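UDP-glucose:anthocyanidin 3-O-glucosyltransferase (Clitoria ternatea, PDB 4REL) is a plant family 1-type glycosyltransferase of the GT-B fold, built from two Rossmann-like domains that face each other across a cleft. Local coordinates at residues K4-I9 and S36-G41; Q106-I111 and Q125-P130; L24-A29 and L239-L244; S141-F146 and K224-K229. One frame throughout, in Å; residues are numbered along the deposited sequence.

Contact 1 of 4, residues K4-I9 and S36-G41; sequences KQHVAI and SFSFIG. With ACT (acetate ion), chain G.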
# COMPACT_ATOMS: atom_id res chain seq x y z
N LYS A 4 26.42 13.31 14.80
CA LYS A 4 26.88 12.63 13.60
C LYS A 4 25.88 11.56 13.17
O LYS A 4 26.24 10.69 12.39
CB LYS A 4 28.26 12.00 13.83
CG LYS A 4 29.33 12.99 14.24
CD LYS A 4 30.73 12.38 14.17
CE LYS A 4 31.82 13.43 14.43
NZ LYS A 4 33.19 12.82 14.54
N GLN A 5 24.65 11.63 13.70
CA GLN A 5 23.62 10.66 13.32
C GLN A 5 23.22 10.86 11.85
O GLN A 5 22.93 11.98 11.41
CB GLN A 5 22.38 10.76 14.21
CG GLN A 5 22.65 10.51 15.70
CD GLN A 5 23.55 9.31 15.94
OE1 GLN A 5 24.76 9.45 16.10
NE2 GLN A 5 22.96 8.12 15.97
N HIS A 6 23.22 9.77 11.10
CA HIS A 6 23.02 9.86 9.66
C HIS A 6 22.30 8.62 9.16
O HIS A 6 22.88 7.53 9.09
CB HIS A 6 24.37 10.03 8.95
CG HIS A 6 24.27 10.09 7.45
ND1 HIS A 6 25.36 9.94 6.63
CD2 HIS A 6 23.21 10.33 6.63
CE1 HIS A 6 24.98 10.05 5.36
NE2 HIS A 6 23.68 10.28 5.34
N VAL A 7 21.04 8.80 8.78
CA VAL A 7 20.20 7.70 8.35
C VAL A 7 20.15 7.68 6.82
O VAL A 7 19.86 8.70 6.18
CB VAL A 7 18.77 7.86 8.91
CG1 VAL A 7 17.89 6.69 8.50
CG2 VAL A 7 18.82 7.99 10.42
N ALA A 8 20.46 6.53 6.23
CA ALA A 8 20.31 6.37 4.79
C ALA A 8 19.02 5.63 4.57
O ALA A 8 18.72 4.68 5.29
CB ALA A 8 21.47 5.60 4.20
N ILE A 9 18.25 6.06 3.56
CA ILE A 9 16.93 5.50 3.31
C ILE A 9 16.84 5.00 1.88
O ILE A 9 17.16 5.73 0.94
CB ILE A 9 15.82 6.54 3.56
CG1 ILE A 9 15.87 7.03 5.02
CG2 ILE A 9 14.45 5.94 3.26
CD1 ILE A 9 16.48 8.41 5.18
N SER A 36 20.86 13.76 10.09
CA SER A 36 20.84 13.78 8.63
C SER A 36 20.04 12.61 8.11
O SER A 36 20.23 11.48 8.58
CB SER A 36 22.25 13.68 8.07
OG SER A 36 23.04 14.78 8.51
N PHE A 37 19.18 12.87 7.13
CA PHE A 37 18.42 11.82 6.46
C PHE A 37 18.72 11.87 4.97
O PHE A 37 18.49 12.89 4.30
CB PHE A 37 16.91 11.99 6.73
CG PHE A 37 16.54 11.78 8.18
CD1 PHE A 37 16.06 10.55 8.61
CD2 PHE A 37 16.71 12.79 9.12
CE1 PHE A 37 15.73 10.33 9.95
CE2 PHE A 37 16.39 12.58 10.46
CZ PHE A 37 15.89 11.35 10.87
N SER A 38 19.25 10.77 4.44
CA SER A 38 19.68 10.73 3.06
C SER A 38 18.80 9.75 2.30
O SER A 38 18.88 8.54 2.50
CB SER A 38 21.15 10.32 2.98
OG SER A 38 22.01 11.33 3.53
N PHE A 39 17.95 10.30 1.43
CA PHE A 39 16.93 9.53 0.71
C PHE A 39 17.49 9.16 -0.66
O PHE A 39 17.78 10.02 -1.48
CB PHE A 39 15.67 10.40 0.57
CG PHE A 39 14.42 9.62 0.30
CD1 PHE A 39 13.58 9.24 1.33
CD2 PHE A 39 14.06 9.29 -1.00
CE1 PHE A 39 12.41 8.53 1.09
CE2 PHE A 39 12.89 8.58 -1.26
CZ PHE A 39 12.07 8.20 -0.21
N ILE A 40 17.64 7.86 -0.90
CA ILE A 40 18.38 7.39 -2.06
C ILE A 40 17.42 6.67 -3.01
O ILE A 40 16.97 5.56 -2.74
CB ILE A 40 19.50 6.42 -1.63
CG1 ILE A 40 20.45 7.11 -0.65
CG2 ILE A 40 20.26 5.89 -2.84
CD1 ILE A 40 21.39 6.15 0.10
N GLY A 41 17.10 7.33 -4.13
CA GLY A 41 16.17 6.76 -5.09
C GLY A 41 16.75 6.75 -6.49
O GLY A 41 17.92 7.08 -6.68
C ACT G . 21.38 18.14 8.78
O ACT G . 21.81 17.13 8.18
OXT ACT G . 21.25 19.24 8.18
CH3 ACT G . 21.15 18.07 10.26

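Contact 2 of 4, residues Q106-I111 and Q125-P130; sequences QSVTCI and QTLNVP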
# COMPACT_ATOMS: atom_id res chain seq x y z
N GLN A 106 29.50 12.58 6.85
CA GLN A 106 29.16 11.74 8.00
C GLN A 106 28.98 10.30 7.54
O GLN A 106 28.26 10.04 6.59
CB GLN A 106 27.84 12.20 8.64
CG GLN A 106 27.85 13.63 9.18
CD GLN A 106 26.46 14.07 9.63
OE1 GLN A 106 25.46 13.79 8.96
NE2 GLN A 106 26.38 14.74 10.77
N SER A 107 29.62 9.37 8.24
CA SER A 107 29.38 7.96 7.98
C SER A 107 27.91 7.67 8.32
O SER A 107 27.33 8.31 9.20
CB SER A 107 30.31 7.09 8.82
OG SER A 107 30.10 7.31 10.21
N VAL A 108 27.30 6.75 7.58
CA VAL A 108 25.95 6.31 7.89
C VAL A 108 25.92 5.55 9.22
O VAL A 108 26.80 4.73 9.50
CB VAL A 108 25.40 5.44 6.74
CG1 VAL A 108 24.09 4.75 7.14
CG2 VAL A 108 25.20 6.29 5.50
N THR A 109 24.92 5.83 10.05
CA THR A 109 24.80 5.15 11.35
C THR A 109 23.61 4.20 11.43
O THR A 109 23.51 3.41 12.37
CB THR A 109 24.72 6.15 12.50
OG1 THR A 109 23.59 7.00 12.31
CG2 THR A 109 25.98 7.02 12.54
N CYS A 110 22.72 4.27 10.44
CA CYS A 110 21.49 3.50 10.48
C CYS A 110 20.89 3.48 9.08
O CYS A 110 20.99 4.46 8.36
CB CYS A 110 20.51 4.13 11.48
SG CYS A 110 18.97 3.23 11.70
N ILE A 111 20.30 2.36 8.68
CA ILE A 111 19.61 2.29 7.40
C ILE A 111 18.14 1.96 7.63
O ILE A 111 17.82 1.07 8.42
CB ILE A 111 20.24 1.24 6.46
CG1 ILE A 111 21.63 1.74 6.01
CG2 ILE A 111 19.35 1.00 5.23
CD1 ILE A 111 22.40 0.76 5.14
N GLN A 125 24.93 -4.59 6.86
CA GLN A 125 25.84 -5.52 7.52
C GLN A 125 27.30 -5.18 7.23
O GLN A 125 28.15 -5.27 8.12
CB GLN A 125 25.49 -6.97 7.16
CG GLN A 125 24.18 -7.43 7.80
CD GLN A 125 23.68 -8.74 7.23
OE1 GLN A 125 24.08 -9.15 6.15
NE2 GLN A 125 22.79 -9.40 7.96
N THR A 126 27.58 -4.77 6.00
CA THR A 126 28.91 -4.32 5.61
C THR A 126 29.37 -3.10 6.42
O THR A 126 30.53 -3.02 6.84
CB THR A 126 28.95 -4.00 4.11
OG1 THR A 126 28.84 -5.23 3.38
CG2 THR A 126 30.24 -3.31 3.74
N LEU A 127 28.45 -2.17 6.64
CA LEU A 127 28.76 -0.95 7.39
C LEU A 127 28.70 -1.17 8.90
O LEU A 127 29.09 -0.29 9.69
CB LEU A 127 27.78 0.17 7.00
CG LEU A 127 27.81 0.61 5.54
CD1 LEU A 127 26.73 1.65 5.28
CD2 LEU A 127 29.19 1.16 5.17
N ASN A 128 28.19 -2.33 9.30
CA ASN A 128 27.90 -2.64 10.70
C ASN A 128 26.97 -1.61 11.35
O ASN A 128 27.27 -1.07 12.42
CB ASN A 128 29.19 -2.79 11.53
CG ASN A 128 28.94 -3.44 12.88
OD1 ASN A 128 28.09 -4.31 13.02
ND2 ASN A 128 29.69 -3.00 13.90
N VAL A 129 25.84 -1.36 10.70
CA VAL A 129 24.81 -0.47 11.24
C VAL A 129 23.49 -1.21 11.30
O VAL A 129 23.28 -2.17 10.56
CB VAL A 129 24.63 0.82 10.37
CG1 VAL A 129 25.92 1.63 10.31
CG2 VAL A 129 24.14 0.45 8.96
N PRO A 130 22.57 -0.76 12.18
CA PRO A 130 21.25 -1.40 12.20
C PRO A 130 20.48 -1.25 10.90
O PRO A 130 20.58 -0.22 10.21
CB PRO A 130 20.53 -0.68 13.34
CG PRO A 130 21.33 0.56 13.62
CD PRO A 130 22.74 0.23 13.26

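Contact 3 of 4, residues L24-A29 and L239-L244; sequences LVLKLA and LPCPQL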
# COMPACT_ATOMS: atom_id res chain seq x y z
N LEU A 24 7.15 8.75 6.40
CA LEU A 24 7.84 8.37 7.64
C LEU A 24 9.12 9.18 7.85
O LEU A 24 9.38 9.68 8.95
CB LEU A 24 8.17 6.87 7.62
CG LEU A 24 9.01 6.37 8.81
CD1 LEU A 24 8.24 6.50 10.12
CD2 LEU A 24 9.43 4.92 8.58
N VAL A 25 9.91 9.33 6.80
CA VAL A 25 11.16 10.10 6.90
C VAL A 25 10.89 11.57 7.26
O VAL A 25 11.62 12.17 8.06
CB VAL A 25 11.99 9.99 5.60
CG1 VAL A 25 13.16 10.97 5.61
CG2 VAL A 25 12.50 8.56 5.42
N LEU A 26 9.83 12.14 6.69
CA LEU A 26 9.45 13.51 7.05
C LEU A 26 9.16 13.62 8.55
O LEU A 26 9.57 14.59 9.19
CB LEU A 26 8.24 13.98 6.24
CG LEU A 26 8.51 14.33 4.77
CD1 LEU A 26 7.22 14.50 3.99
CD2 LEU A 26 9.36 15.60 4.66
N LYS A 27 8.46 12.64 9.10
CA LYS A 27 8.14 12.65 10.54
C LYS A 27 9.40 12.54 11.38
O LYS A 27 9.56 13.25 12.37
CB LYS A 27 7.19 11.51 10.90
CG LYS A 27 5.77 11.64 10.32
CD LYS A 27 4.96 10.36 10.54
CE LYS A 27 3.68 10.38 9.72
NZ LYS A 27 2.89 9.12 9.93
N LEU A 28 10.28 11.62 10.98
CA LEU A 28 11.54 11.42 11.70
C LEU A 28 12.44 12.65 11.60
O LEU A 28 13.10 13.03 12.57
CB LEU A 28 12.28 10.19 11.16
CG LEU A 28 11.58 8.85 11.39
CD1 LEU A 28 12.29 7.74 10.62
CD2 LEU A 28 11.50 8.53 12.88
N ALA A 29 12.49 13.26 10.42
CA ALA A 29 13.34 14.43 10.21
C ALA A 29 12.84 15.63 11.02
O ALA A 29 13.63 16.45 11.49
CB ALA A 29 13.42 14.78 8.74
N LEU A 239 -1.04 7.75 8.37
CA LEU A 239 -1.65 9.02 7.98
C LEU A 239 -0.58 10.01 7.56
O LEU A 239 0.52 10.01 8.12
CB LEU A 239 -2.47 9.59 9.13
CG LEU A 239 -3.67 8.74 9.54
CD1 LEU A 239 -4.43 9.38 10.70
CD2 LEU A 239 -4.59 8.50 8.35
N PRO A 240 -0.90 10.87 6.58
CA PRO A 240 0.08 11.83 6.06
C PRO A 240 0.40 12.93 7.06
O PRO A 240 -0.50 13.49 7.68
CB PRO A 240 -0.63 12.43 4.84
CG PRO A 240 -2.09 12.26 5.13
CD PRO A 240 -2.18 10.94 5.85
N CYS A 241 1.69 13.23 7.22
CA CYS A 241 2.08 14.43 7.94
C CYS A 241 1.86 15.60 6.98
O CYS A 241 1.91 15.42 5.76
CB CYS A 241 3.54 14.35 8.39
SG CYS A 241 4.72 14.33 7.03
N PRO A 242 1.60 16.80 7.52
CA PRO A 242 1.27 17.94 6.66
C PRO A 242 2.28 18.22 5.54
O PRO A 242 1.87 18.66 4.46
CB PRO A 242 1.21 19.13 7.64
CG PRO A 242 1.81 18.63 8.92
CD PRO A 242 1.55 17.16 8.95
N GLN A 243 3.56 17.94 5.77
CA GLN A 243 4.59 18.23 4.76
C GLN A 243 4.54 17.26 3.58
O GLN A 243 5.11 17.54 2.52
CB GLN A 243 5.99 18.25 5.39
CG GLN A 243 7.06 18.87 4.48
CD GLN A 243 8.19 19.53 5.26
OE1 GLN A 243 8.57 19.08 6.34
NE2 GLN A 243 8.74 20.61 4.71
N LEU A 244 3.87 16.13 3.75
CA LEU A 244 3.74 15.18 2.64
C LEU A 244 2.78 15.74 1.59
O LEU A 244 2.98 15.57 0.38
CB LEU A 244 3.22 13.83 3.13
CG LEU A 244 3.17 12.71 2.09
CD1 LEU A 244 4.57 12.34 1.62
CD2 LEU A 244 2.45 11.49 2.65

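Contact 4 of 4, residues S141-F146 and K224-K229; sequences SLSLYF and KYMRSK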
# COMPACT_ATOMS: atom_id res chain seq x y z
N SER A 141 0.01 -9.69 5.43
CA SER A 141 0.74 -10.54 4.50
C SER A 141 2.14 -10.88 5.02
O SER A 141 2.77 -11.79 4.51
CB SER A 141 0.80 -9.92 3.10
OG SER A 141 1.65 -8.80 3.09
N LEU A 142 2.61 -10.17 6.05
CA LEU A 142 3.91 -10.49 6.66
C LEU A 142 4.02 -11.96 7.05
O LEU A 142 5.08 -12.58 6.92
CB LEU A 142 4.16 -9.63 7.91
CG LEU A 142 4.70 -8.23 7.67
CD1 LEU A 142 4.63 -7.44 8.97
CD2 LEU A 142 6.13 -8.33 7.16
N SER A 143 2.91 -12.53 7.52
CA SER A 143 2.91 -13.91 8.01
C SER A 143 3.22 -14.93 6.93
O SER A 143 3.83 -15.96 7.20
CB SER A 143 1.58 -14.23 8.69
OG SER A 143 1.56 -13.66 9.97
N LEU A 144 2.80 -14.63 5.71
CA LEU A 144 2.98 -15.55 4.59
C LEU A 144 4.43 -15.96 4.39
O LEU A 144 4.73 -17.12 4.13
CB LEU A 144 2.46 -14.92 3.29
CG LEU A 144 1.03 -14.40 3.31
CD1 LEU A 144 0.72 -13.69 2.00
CD2 LEU A 144 0.07 -15.55 3.53
N TYR A 145 5.34 -15.00 4.54
CA TYR A 145 6.74 -15.21 4.19
C TYR A 145 7.49 -16.09 5.18
O TYR A 145 8.60 -16.55 4.90
CB TYR A 145 7.42 -13.85 3.95
CG TYR A 145 6.71 -13.16 2.81
CD1 TYR A 145 6.90 -13.59 1.51
CD2 TYR A 145 5.79 -12.14 3.04
CE1 TYR A 145 6.22 -13.01 0.45
CE2 TYR A 145 5.11 -11.54 1.99
CZ TYR A 145 5.34 -11.98 0.70
OH TYR A 145 4.67 -11.41 -0.36
N PHE A 146 6.87 -16.37 6.32
CA PHE A 146 7.42 -17.31 7.29
C PHE A 146 6.83 -18.71 7.17
O PHE A 146 7.14 -19.60 7.97
CB PHE A 146 7.23 -16.77 8.70
CG PHE A 146 8.03 -15.54 8.97
CD1 PHE A 146 9.27 -15.64 9.58
CD2 PHE A 146 7.56 -14.29 8.60
CE1 PHE A 146 10.03 -14.50 9.83
CE2 PHE A 146 8.32 -13.15 8.84
CZ PHE A 146 9.55 -13.26 9.45
N LYS A 224 1.08 -10.95 17.82
CA LYS A 224 1.93 -11.75 18.70
C LYS A 224 2.82 -12.69 17.92
O LYS A 224 4.00 -12.83 18.22
CB LYS A 224 1.09 -12.55 19.71
CG LYS A 224 0.53 -11.70 20.83
CD LYS A 224 -0.09 -12.58 21.90
CE LYS A 224 -0.53 -11.75 23.10
NZ LYS A 224 -1.04 -12.61 24.21
N TYR A 225 2.26 -13.34 16.90
CA TYR A 225 3.06 -14.21 16.04
C TYR A 225 4.24 -13.46 15.41
O TYR A 225 5.37 -13.95 15.42
CB TYR A 225 2.18 -14.86 14.97
CG TYR A 225 2.94 -15.75 14.00
CD1 TYR A 225 3.32 -17.03 14.36
CD2 TYR A 225 3.26 -15.30 12.72
CE1 TYR A 225 4.00 -17.85 13.46
CE2 TYR A 225 3.94 -16.11 11.82
CZ TYR A 225 4.31 -17.38 12.21
OH TYR A 225 4.98 -18.19 11.33
N MET A 226 3.99 -12.28 14.87
CA MET A 226 5.07 -11.55 14.23
C MET A 226 6.11 -11.09 15.24
O MET A 226 7.29 -11.05 14.93
CB MET A 226 4.55 -10.38 13.39
CG MET A 226 3.76 -10.81 12.17
SD MET A 226 4.67 -11.95 11.09
CE MET A 226 6.22 -11.05 10.98
N ARG A 227 5.67 -10.74 16.45
CA ARG A 227 6.62 -10.33 17.48
C ARG A 227 7.57 -11.48 17.81
O ARG A 227 8.73 -11.26 18.14
CB ARG A 227 5.91 -9.85 18.75
CG ARG A 227 5.14 -8.57 18.56
CD ARG A 227 4.73 -7.94 19.89
NE ARG A 227 3.75 -6.88 19.68
CZ ARG A 227 4.04 -5.67 19.22
NH1 ARG A 227 5.30 -5.34 18.94
NH2 ARG A 227 3.07 -4.77 19.06
N SER A 228 7.06 -12.70 17.71
CA SER A 228 7.86 -13.88 18.03
C SER A 228 8.89 -14.18 16.93
O SER A 228 9.83 -14.95 17.14
CB SER A 228 6.97 -15.10 18.24
OG SER A 228 6.58 -15.67 17.01
N LYS A 229 8.72 -13.57 15.77
CA LYS A 229 9.62 -13.82 14.64
C LYS A 229 10.66 -12.73 14.44
O LYS A 229 11.66 -12.95 13.76
CB LYS A 229 8.81 -13.95 13.34
CG LYS A 229 7.87 -15.16 13.32
CD LYS A 229 8.66 -16.48 13.31
CE LYS A 229 7.72 -17.68 13.23
NZ LYS A 229 8.46 -18.95 12.94
O HOH W 1 9.56 -19.64 9.77

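Contact 1 of 4, residues K4-I9 and S36-G41
Ser36 opens the pairing of two parallel strands, 6-10 and 36-42, which helix 18-31 joins into a beta-alpha-beta unit of a Rossmann-like sheet. Its N donates to Gln5 O at 3.0 Å, and its O receives Val7 N at 2.8 Å. Ser36 OG lies 2.7 Å from an acetate oxygen, Gln106 OE1 being a rival acceptor. On the opposite side of the sheet from Ser36, Phe37 stands beside Val7 and points the same way, with CD1 3.8 Å from Val7 CB. Farther along that face, Phe37 CB meets Ile9 CD1 under helix 18-31. Ser38 bonds through both backbone atoms, N to Val7 O and O from Ile9 N. It also carries the polar side-chain contact: OG lies 2.7 Å from His6 NE2, a hydrogen bond in which either atom may donate. Because CG of His6 is anti to the backbone N (chi1 178°), the ring reaches across to the neighbouring strand, while its ND1 bonds to Gln106 O, holding both nitrogens. Phe39 sits crosswise to Ile9, with Phe39 CD1 3.9 Å from Ile9 CG2. Ile40 adds the last of these bonds, N to Ile9 O, and its CD1 rests 4.1 Å from Ala8 CB.

Contact 2 of 4, residues Q106-I111 and Q125-P130
A chi1 of -61° at Val129 turns its two methyls to different parts of 106-111: CG1, anti to the carbonyl carbon, lies 3.3 Å from Val108 O, whereas CG2 faces Ile111. There CG2 meets Ile111 CG1 at 4.1 Å, the two side chains crossing at about a right angle. In Cys110, chi1 of -177° sets SG anti to the backbone N, bringing it 4.0 Å from Pro130 CG. The ring of Pro130 also presses its CD against the backbone at Thr109 O, at 3.4 Å. Beyond these, Leu127 extends CD1 toward Val108 CB and Ile111 CD1, a looser apolar edge near the protein surface. A single hydrogen bond spans the segments: Ile111 N donates to Pro130 O at 3.0 Å, with an almost straight N-H...O angle of 170°. Before it, Asn128, with positive phi, serves as the C-prime residue of a Schellman motif that ends helix 119-127 and turns the chain toward the sheet; its N bonds weakly to Gln125 O, and Val129 N reaches Ala124 O. The bond from Ile111 N to Pro130 O lies just ahead of strand 131-135, within the parallel beta-alpha-beta unit of strand 110-114, helix 119-127 and strand 131-135.

Contact 3 of 4, residues L24-A29 and L239-L244
Leu26 lies against the turn at Cys241 to Leu244, with its CB 3.6 Å from Cys241 SG. Both branches of the leucine find partners farther along that turn. CD1 approaches the backbone at Leu244 N and the side chain at Leu244 CB, the latter at 4.1 Å. CD2 meets the flank of Gln243, which crosses it at about a right angle and brings OE1 to 3.9 Å from that methyl. Within the turn, Leu244 N bonds to Cys241 O, so the residues that receive Leu26 are tied to one another. One helical position on, Lys27 follows another course: extended beyond CG, it runs past Cys241, its CG 4.0 Å from Cys241 CB, and ends at the backbone. Its NZ donates to Leu239 O at 3.1 Å, approaching nearly in line with the carbonyl bond. Asn23 donates to this same oxygen through ND2 and accepts from Cys241 N through OD1, so helix 18-31 grips the chain at more than one point. The segment 239-244 belongs to the linker that leaves strand 233-235, the last of the first sheet, on its way to the second domain. Chemically, the contact pairs an apolar leucine surface with one hydrogen bond from a lysine ammonium, charged if protonated as expected, to a neutral carbonyl; with two donors converging on Leu239 O, that carbonyl is probably polarised.

Contact 4 of 4, residues S141-F146 and K224-K229
The pocket of 3,5,7-trihydroxy-2-(4-hydroxyphenyl)-4H-chromen-4-one is lined in part by Tyr145, and the turn that carries it, 141-146, is backed by helix 220-229 through Phe146, Leu142, Met226 and Lys229. Phe146 is the largest participant. Over one face of its ring lies Lys229 CB, 4.2 Å from the ring centroid and 26° off the normal, a CH-pi contact. Lys229 CG follows over the same ring, displaced toward its rim, and the lysine chain slides past the phenylalanine in the opposite direction. The sulfur of Met226 makes a Met-aromatic contact, its SD 5.2 Å from the centroid of the Phe146 ring in an oblique approach. Bends at chi2 (-55°) and chi3 (-48°) fold the methionine so that its methyl, CE, comes to 3.7 Å from Phe146 CE2. The same CE rests 4.0 Å from Leu142 CB, wedged between the two residues. In the fold, helix 220-229 connects strands 208-211 and 233-235, the last two of the seven-stranded parallel sheet of the N-terminal Rossmann-like domain, while 141-146 follows strand 131-135 of that sheet. Tyr225 adds its hydroxyl, with OH 3.7 Å from Phe146 CB, and hydrogen-bonds to Asn147 ND2. Ser141 OG hydrogen-bonds to OD2 of Asp367, also of the pocket. No direct hydrogen bond spans 141-146 and 224-229; a water donates to Phe146 O at 3.0 Å and has a weak, 3.4 Å link to Lys229 NZ.

Contacts 1 and 2 share the seven-stranded parallel sheet, their centres about 10 Å apart, and meet where strands 6-10 and 110-114 run side by side, with Thr109 N bonding to His6 O. Contact 3 lies about 15 Å from contact 1, centre to centre; it uses helix 18-31, whose Val25, Leu28 and Ala29 pack on Ile9 and Phe37. Contact 4 stands apart, its centre 26 to 28 Å from the others, beside the ligand pocket. Along the chain, contacts 1, 2 and 4 follow in series, whereas contact 3 starts within contact 1 and closes after contact 4. Local crossovers thus build one domain, and contact 3 fastens its outgoing linker back onto its first helix.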